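Local structure of sugar-binding transport ATP-binding protein (Pyrococcus horikoshii, 1V43) at residues E167-L172 with A179-I184; Y197-H200 with E204-T207. The protein probably binds and hydrolyses ATP as the nucleotide-binding subunit of an ABC transporter that takes up sugars. All blocks are in the same frame, centred on the assembly; numbering follows the deposited sequence.

Both contacts lie in the ATP-binding cassette, and their centres are about 10 Å apart. Interaction 1 comes first along the chain: the loop after strand 162-166 packs on helix 174-191. Strand 194-199 follows that helix, and interaction 2 joins its end to helix 202-208. Strands 162-166 and 194-199 are parallel neighbours in the mixed sheet of the P-loop NTPase core. The two contacts touch directly, with Glu167 OE1 2.7 Å from Thr199 OG1, probably a hydrogen bond, and Leu169 CD2 packed on Tyr197 OH. The loop is thus tied to strand 194-199, which leads to His200, at the position of the switch (H-loop) histidine of ABC ATPases.

Interaction 1: residues E167-L172 with A179-I184; sequences EPLSNL and AMRAEI
In the loop that corresponds to the D-loop after the Walker B strand of other ABC ATPases, Leu169 and Leu172 pack on Met180, Arg181 and Ile184 of helix 174-191 through purely apolar contacts. The sequence SNLD, from Ser170, matches the D-loop signature, and Glu167 falls where relatives carry the catalytic glutamate. A type I turn from Glu167 to Ser170 carries Leu169 toward the helix, where its isobutyl group meets one face at three residues. CG lies 3.9 Å from Met180 CB, and the two methyls diverge from there. CD1 reaches tip to tip toward Ile184 CD1, 4.0 Å away, one helical turn on from Met180. CD2 slants across the aliphatic part of Arg181 and comes within 4.1 Å of its CG. Leu172 adds a second, smaller contact, its CD2 set 3.7 Å from Met180 CG with the side chains crossing at about a right angle. Met180 is bent at both chi2 (-44°) and chi3 (-61°), which turns its thioether end away from the loop after CB and CG have made the contact. Gln148 of helix 147-156 touches Leu169, Leu172 and Met180. Arg181 offers the loop carbon alone: its chain runs extended from CG to NE, past Leu169 CD2, and NE forms a salt bridge with Glu204 OE1.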
ATOM      1  N   GLU A 167      -8.297 -14.084   5.680  1.00 26.84           N
ATOM      2  CA  GLU A 167      -8.142 -13.029   4.677  1.00 28.63           C
ATOM      3  C   GLU A 167      -9.506 -12.672   4.074  1.00 31.82           C
ATOM      4  O   GLU A 167      -9.692 -12.719   2.863  1.00 34.34           O
ATOM      5  CB  GLU A 167      -7.198 -13.535   3.578  1.00 33.51           C
ATOM      6  CG  GLU A 167      -6.494 -12.468   2.759  1.00 39.94           C
ATOM      7  CD  GLU A 167      -5.323 -11.829   3.500  1.00 38.53           C
ATOM      8  OE1 GLU A 167      -5.473 -10.695   3.993  1.00 39.44           O
ATOM      9  OE2 GLU A 167      -4.252 -12.469   3.592  1.00 39.75           O
ATOM     10  N   PRO A 168     -10.461 -12.273   4.918  1.00 32.00           N
ATOM     11  CA  PRO A 168     -11.827 -11.911   4.519  1.00 32.37           C
ATOM     12  C   PRO A 168     -11.940 -10.683   3.638  1.00 35.06           C
ATOM     13  O   PRO A 168     -12.960 -10.477   2.993  1.00 37.27           O
ATOM     14  CB  PRO A 168     -12.538 -11.663   5.861  1.00 25.47           C
ATOM     15  CG  PRO A 168     -11.540 -12.078   6.918  1.00 31.41           C
ATOM     16  CD  PRO A 168     -10.209 -11.840   6.297  1.00 29.05           C
ATOM     17  N   LEU A 169     -10.892  -9.870   3.617  1.00 34.86           N
ATOM     18  CA  LEU A 169     -10.928  -8.621   2.874  1.00 35.56           C
ATOM     19  C   LEU A 169     -10.005  -8.505   1.661  1.00 37.48           C
ATOM     20  O   LEU A 169      -9.855  -7.417   1.112  1.00 34.22           O
ATOM     21  CB  LEU A 169     -10.608  -7.488   3.850  1.00 24.80           C
ATOM     22  CG  LEU A 169     -11.654  -6.878   4.797  1.00 40.53           C
ATOM     23  CD1 LEU A 169     -12.838  -7.786   5.061  1.00 28.12           C
ATOM     24  CD2 LEU A 169     -10.944  -6.513   6.072  1.00 29.17           C
ATOM     25  N   SER A 170      -9.397  -9.610   1.246  1.00 38.89           N
ATOM     26  CA  SER A 170      -8.452  -9.601   0.128  1.00 47.75           C
ATOM     27  C   SER A 170      -8.904  -8.955  -1.185  1.00 49.18           C
ATOM     28  O   SER A 170      -8.083  -8.378  -1.901  1.00 52.50           O
ATOM     29  CB  SER A 170      -7.957 -11.029  -0.159  1.00 40.78           C
ATOM     30  OG  SER A 170      -9.024 -11.882  -0.539  1.00 50.48           O
ATOM     31  N   ASN A 171     -10.191  -9.040  -1.501  1.00 51.13           N
ATOM     32  CA  ASN A 171     -10.690  -8.464  -2.752  1.00 61.83           C
ATOM     33  C   ASN A 171     -11.602  -7.244  -2.570  1.00 59.87           C
ATOM     34  O   ASN A 171     -12.762  -7.269  -2.982  1.00 63.01           O
ATOM     35  CB  ASN A 171     -11.441  -9.535  -3.554  1.00 65.64           C
ATOM     36  CG  ASN A 171     -10.698 -10.863  -3.604  1.00 72.16           C
ATOM     37  OD1 ASN A 171      -9.567 -10.945  -4.088  1.00 73.94           O
ATOM     38  ND2 ASN A 171     -11.340 -11.913  -3.099  1.00 72.98           N
ATOM     39  N   LEU A 172     -11.077  -6.189  -1.949  1.00 55.95           N
ATOM     40  CA  LEU A 172     -11.826  -4.952  -1.708  1.00 52.37           C
ATOM     41  C   LEU A 172     -10.945  -3.729  -2.013  1.00 53.62           C
ATOM     42  O   LEU A 172      -9.738  -3.760  -1.778  1.00 54.63           O
ATOM     43  CB  LEU A 172     -12.311  -4.891  -0.248  1.00 45.13           C
ATOM     44  CG  LEU A 172     -13.501  -5.760   0.189  1.00 47.28           C
ATOM     45  CD1 LEU A 172     -13.194  -7.229  -0.016  1.00 54.81           C
ATOM     46  CD2 LEU A 172     -13.818  -5.496   1.643  1.00 34.12           C
ATOM     47  N   ALA A 179     -12.248   0.761   5.826  1.00 28.76           N
ATOM     48  CA  ALA A 179     -13.545   0.896   6.480  1.00 31.94           C
ATOM     49  C   ALA A 179     -13.979  -0.450   7.092  1.00 30.06           C
ATOM     50  O   ALA A 179     -14.532  -0.487   8.186  1.00 30.59           O
ATOM     51  CB  ALA A 179     -14.595   1.395   5.472  1.00 31.00           C
ATOM     52  N   MET A 180     -13.731  -1.547   6.380  1.00 31.43           N
ATOM     53  CA  MET A 180     -14.081  -2.879   6.883  1.00 31.39           C
ATOM     54  C   MET A 180     -13.206  -3.287   8.094  1.00 31.55           C
ATOM     55  O   MET A 180     -13.718  -3.852   9.065  1.00 33.23           O
ATOM     56  CB  MET A 180     -13.953  -3.931   5.772  1.00 22.49           C
ATOM     57  CG  MET A 180     -15.122  -3.985   4.784  1.00 31.74           C
ATOM     58  SD  MET A 180     -16.775  -3.899   5.555  1.00 38.15           S
ATOM     59  CE  MET A 180     -16.749  -5.344   6.583  1.00 29.63           C
ATOM     60  N   ARG A 181     -11.901  -3.011   8.041  1.00 28.98           N
ATOM     61  CA  ARG A 181     -11.011  -3.333   9.161  1.00 23.82           C
ATOM     62  C   ARG A 181     -11.575  -2.710  10.424  1.00 28.58           C
ATOM     63  O   ARG A 181     -11.773  -3.391  11.428  1.00 31.21           O
ATOM     64  CB  ARG A 181      -9.607  -2.784   8.926  1.00 23.72           C
ATOM     65  CG  ARG A 181      -8.825  -3.527   7.863  1.00 24.38           C
ATOM     66  CD  ARG A 181      -7.556  -2.809   7.507  1.00 21.88           C
ATOM     67  NE  ARG A 181      -6.932  -3.407   6.337  1.00 29.79           N
ATOM     68  CZ  ARG A 181      -6.046  -2.776   5.576  1.00 29.64           C
ATOM     69  NH1 ARG A 181      -5.689  -1.528   5.873  1.00 24.00           N
ATOM     70  NH2 ARG A 181      -5.533  -3.376   4.512  1.00 22.71           N
ATOM     71  N   ALA A 182     -11.847  -1.409  10.359  1.00 27.79           N
ATOM     72  CA  ALA A 182     -12.399  -0.689  11.496  1.00 28.89           C
ATOM     73  C   ALA A 182     -13.737  -1.278  11.921  1.00 27.05           C
ATOM     74  O   ALA A 182     -13.987  -1.471  13.109  1.00 28.37           O
ATOM     75  CB  ALA A 182     -12.566   0.791  11.154  1.00 35.18           C
ATOM     76  N   GLU A 183     -14.609  -1.534  10.954  1.00 26.36           N
ATOM     77  CA  GLU A 183     -15.922  -2.108  11.242  1.00 22.30           C
ATOM     78  C   GLU A 183     -15.774  -3.448  11.992  1.00 20.27           C
ATOM     79  O   GLU A 183     -16.326  -3.632  13.061  1.00 24.63           O
ATOM     80  CB  GLU A 183     -16.671  -2.319   9.926  1.00 25.34           C
ATOM     81  CG  GLU A 183     -18.054  -2.925  10.061  1.00 38.13           C
ATOM     82  CD  GLU A 183     -18.986  -2.073  10.887  1.00 43.58           C
ATOM     83  OE1 GLU A 183     -18.717  -0.857  11.018  1.00 46.64           O
ATOM     84  OE2 GLU A 183     -19.995  -2.616  11.396  1.00 50.38           O
ATOM     85  N   ILE A 184     -14.997  -4.370  11.438  1.00 19.75           N
ATOM     86  CA  ILE A 184     -14.797  -5.664  12.074  1.00 22.84           C
ATOM     87  C   ILE A 184     -14.171  -5.558  13.483  1.00 24.13           C
ATOM     88  O   ILE A 184     -14.679  -6.167  14.432  1.00 19.15           O
ATOM     89  CB  ILE A 184     -13.975  -6.588  11.145  1.00 24.25           C
ATOM     90  CG1 ILE A 184     -14.879  -7.055   9.997  1.00 23.45           C
ATOM     91  CG2 ILE A 184     -13.398  -7.796  11.926  1.00 17.35           C
ATOM     92  CD1 ILE A 184     -14.143  -7.663   8.810  1.00 28.29           C
TER

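Interaction 2: residues Y197-H200 with E204-T207; sequences YVTH and EAMT
Tyr197 OH donates a 2.8 Å hydrogen bond to Glu204 OE2, linking strand 194-199 of the P-loop NTPase core to helix 202-208, just beyond His200 at the probable switch-histidine position. The oxygen sits at the edge of the phenol ring, near its plane, and is also 3.4 Å from Tyr197 CE2. Ring and carboxylate planes are turned 73° apart, and the hydroxyl approaches from above the carboxylate plane, 59° out of it. Glu204 reaches past Thr199 to the ring because its CG points away from the backbone N (chi1 -176°) and the chain stays extended beyond it. Nearer the end of the strand, Thr199 CG2 packs 4.1 Å from Ala205 CB. The side chain of Thr199 is about 6 Å from that of Lys50, a residue seen to bind ATP, so the contact borders the nucleotide site. In the next shell, Arg177 NE forms a salt bridge with Glu204 OE1, beside the second arginine at that oxygen; the two positive charges would favour the ionised carboxylate. Asp201 OD1 accepts a hydrogen bond from Glu204 N, and Asp201 N bonds to Thr199 OG1, which, besides its partner Glu167, lies 3.8 Å from Glu204 OE2.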
ATOM      1  N   TYR A 197      -7.627 -14.294  13.443  1.00 19.62           N
ATOM      2  CA  TYR A 197      -7.662 -13.686  12.118  1.00 23.53           C
ATOM      3  C   TYR A 197      -6.384 -13.907  11.321  1.00 23.93           C
ATOM      4  O   TYR A 197      -5.299 -13.527  11.756  1.00 20.63           O
ATOM      5  CB  TYR A 197      -7.895 -12.189  12.318  1.00 22.24           C
ATOM      6  CG  TYR A 197      -8.321 -11.382  11.119  1.00 23.51           C
ATOM      7  CD1 TYR A 197      -9.655 -10.978  10.964  1.00 27.53           C
ATOM      8  CD2 TYR A 197      -7.386 -10.934  10.189  1.00 31.98           C
ATOM      9  CE1 TYR A 197     -10.039 -10.137   9.915  1.00 22.85           C
ATOM     10  CE2 TYR A 197      -7.758 -10.089   9.138  1.00 30.06           C
ATOM     11  CZ  TYR A 197      -9.085  -9.699   9.016  1.00 27.24           C
ATOM     12  OH  TYR A 197      -9.433  -8.852   8.006  1.00 26.54           O
ATOM     13  N   VAL A 198      -6.531 -14.508  10.145  1.00 22.84           N
ATOM     14  CA  VAL A 198      -5.398 -14.794   9.279  1.00 24.75           C
ATOM     15  C   VAL A 198      -5.220 -13.790   8.137  1.00 27.55           C
ATOM     16  O   VAL A 198      -6.156 -13.536   7.374  1.00 23.66           O
ATOM     17  CB  VAL A 198      -5.543 -16.186   8.646  1.00 23.80           C
ATOM     18  CG1 VAL A 198      -4.531 -16.340   7.506  1.00 22.27           C
ATOM     19  CG2 VAL A 198      -5.350 -17.264   9.702  1.00 26.27           C
ATOM     20  N   THR A 199      -4.020 -13.226   8.023  1.00 25.51           N
ATOM     21  CA  THR A 199      -3.707 -12.293   6.941  1.00 25.08           C
ATOM     22  C   THR A 199      -2.212 -12.235   6.660  1.00 30.53           C
ATOM     23  O   THR A 199      -1.396 -12.482   7.545  1.00 29.82           O
ATOM     24  CB  THR A 199      -4.186 -10.843   7.228  1.00 32.86           C
ATOM     25  OG1 THR A 199      -3.924 -10.037   6.077  1.00 25.60           O
ATOM     26  CG2 THR A 199      -3.439 -10.223   8.426  1.00 22.51           C
ATOM     27  N   HIS A 200      -1.852 -11.909   5.424  1.00 30.22           N
ATOM     28  CA  HIS A 200      -0.446 -11.788   5.059  1.00 29.14           C
ATOM     29  C   HIS A 200      -0.142 -10.294   4.931  1.00 23.00           C
ATOM     30  O   HIS A 200       0.978  -9.895   4.612  1.00 30.30           O
ATOM     31  CB  HIS A 200      -0.181 -12.485   3.722  1.00 36.46           C
ATOM     32  CG  HIS A 200      -0.715 -11.735   2.541  1.00 50.20           C
ATOM     33  ND1 HIS A 200      -0.136 -10.572   2.077  1.00 57.27           N
ATOM     34  CD2 HIS A 200      -1.810 -11.942   1.772  1.00 49.79           C
ATOM     35  CE1 HIS A 200      -0.854 -10.093   1.076  1.00 58.68           C
ATOM     36  NE2 HIS A 200      -1.875 -10.905   0.872  1.00 53.82           N
ATOM     37  N   GLU A 204      -2.817  -4.454   7.817  1.00 26.04           N
ATOM     38  CA  GLU A 204      -4.111  -4.926   8.318  1.00 27.42           C
ATOM     39  C   GLU A 204      -3.901  -5.572   9.689  1.00 25.84           C
ATOM     40  O   GLU A 204      -4.672  -5.357  10.616  1.00 21.45           O
ATOM     41  CB  GLU A 204      -4.714  -5.938   7.337  1.00 22.48           C
ATOM     42  CG  GLU A 204      -6.122  -6.441   7.684  1.00 23.28           C
ATOM     43  CD  GLU A 204      -6.858  -6.964   6.448  1.00 30.84           C
ATOM     44  OE1 GLU A 204      -7.058  -6.164   5.512  1.00 26.29           O
ATOM     45  OE2 GLU A 204      -7.233  -8.158   6.406  1.00 35.30           O
ATOM     46  N   ALA A 205      -2.839  -6.353   9.811  1.00 24.14           N
ATOM     47  CA  ALA A 205      -2.539  -7.002  11.077  1.00 31.50           C
ATOM     48  C   ALA A 205      -2.359  -5.955  12.191  1.00 27.01           C
ATOM     49  O   ALA A 205      -2.968  -6.064  13.242  1.00 22.35           O
ATOM     50  CB  ALA A 205      -1.293  -7.861  10.930  1.00 21.71           C
ATOM     51  N   MET A 206      -1.535  -4.938  11.944  1.00 24.47           N
ATOM     52  CA  MET A 206      -1.284  -3.882  12.923  1.00 25.24           C
ATOM     53  C   MET A 206      -2.550  -3.121  13.283  1.00 25.15           C
ATOM     54  O   MET A 206      -2.695  -2.618  14.393  1.00 26.03           O
ATOM     55  CB  MET A 206      -0.247  -2.899  12.378  1.00 27.65           C
ATOM     56  CG  MET A 206       1.174  -3.452  12.300  1.00 27.36           C
ATOM     57  SD  MET A 206       1.878  -3.646  13.939  1.00 24.86           S
ATOM     58  CE  MET A 206       2.451  -1.989  14.259  1.00 23.20           C
ATOM     59  N   THR A 207      -3.467  -3.032  12.329  1.00 23.40           N
ATOM     60  CA  THR A 207      -4.730  -2.324  12.520  1.00 19.05           C
ATOM     61  C   THR A 207      -5.735  -3.102  13.343  1.00 24.50           C
ATOM     62  O   THR A 207      -6.481  -2.529  14.143  1.00 25.13           O
ATOM     63  CB  THR A 207      -5.442  -2.051  11.187  1.00 19.62           C
ATOM     64  OG1 THR A 207      -4.559  -1.361  10.292  1.00 27.35           O
ATOM     65  CG2 THR A 207      -6.695  -1.240  11.428  1.00 20.69           C
TER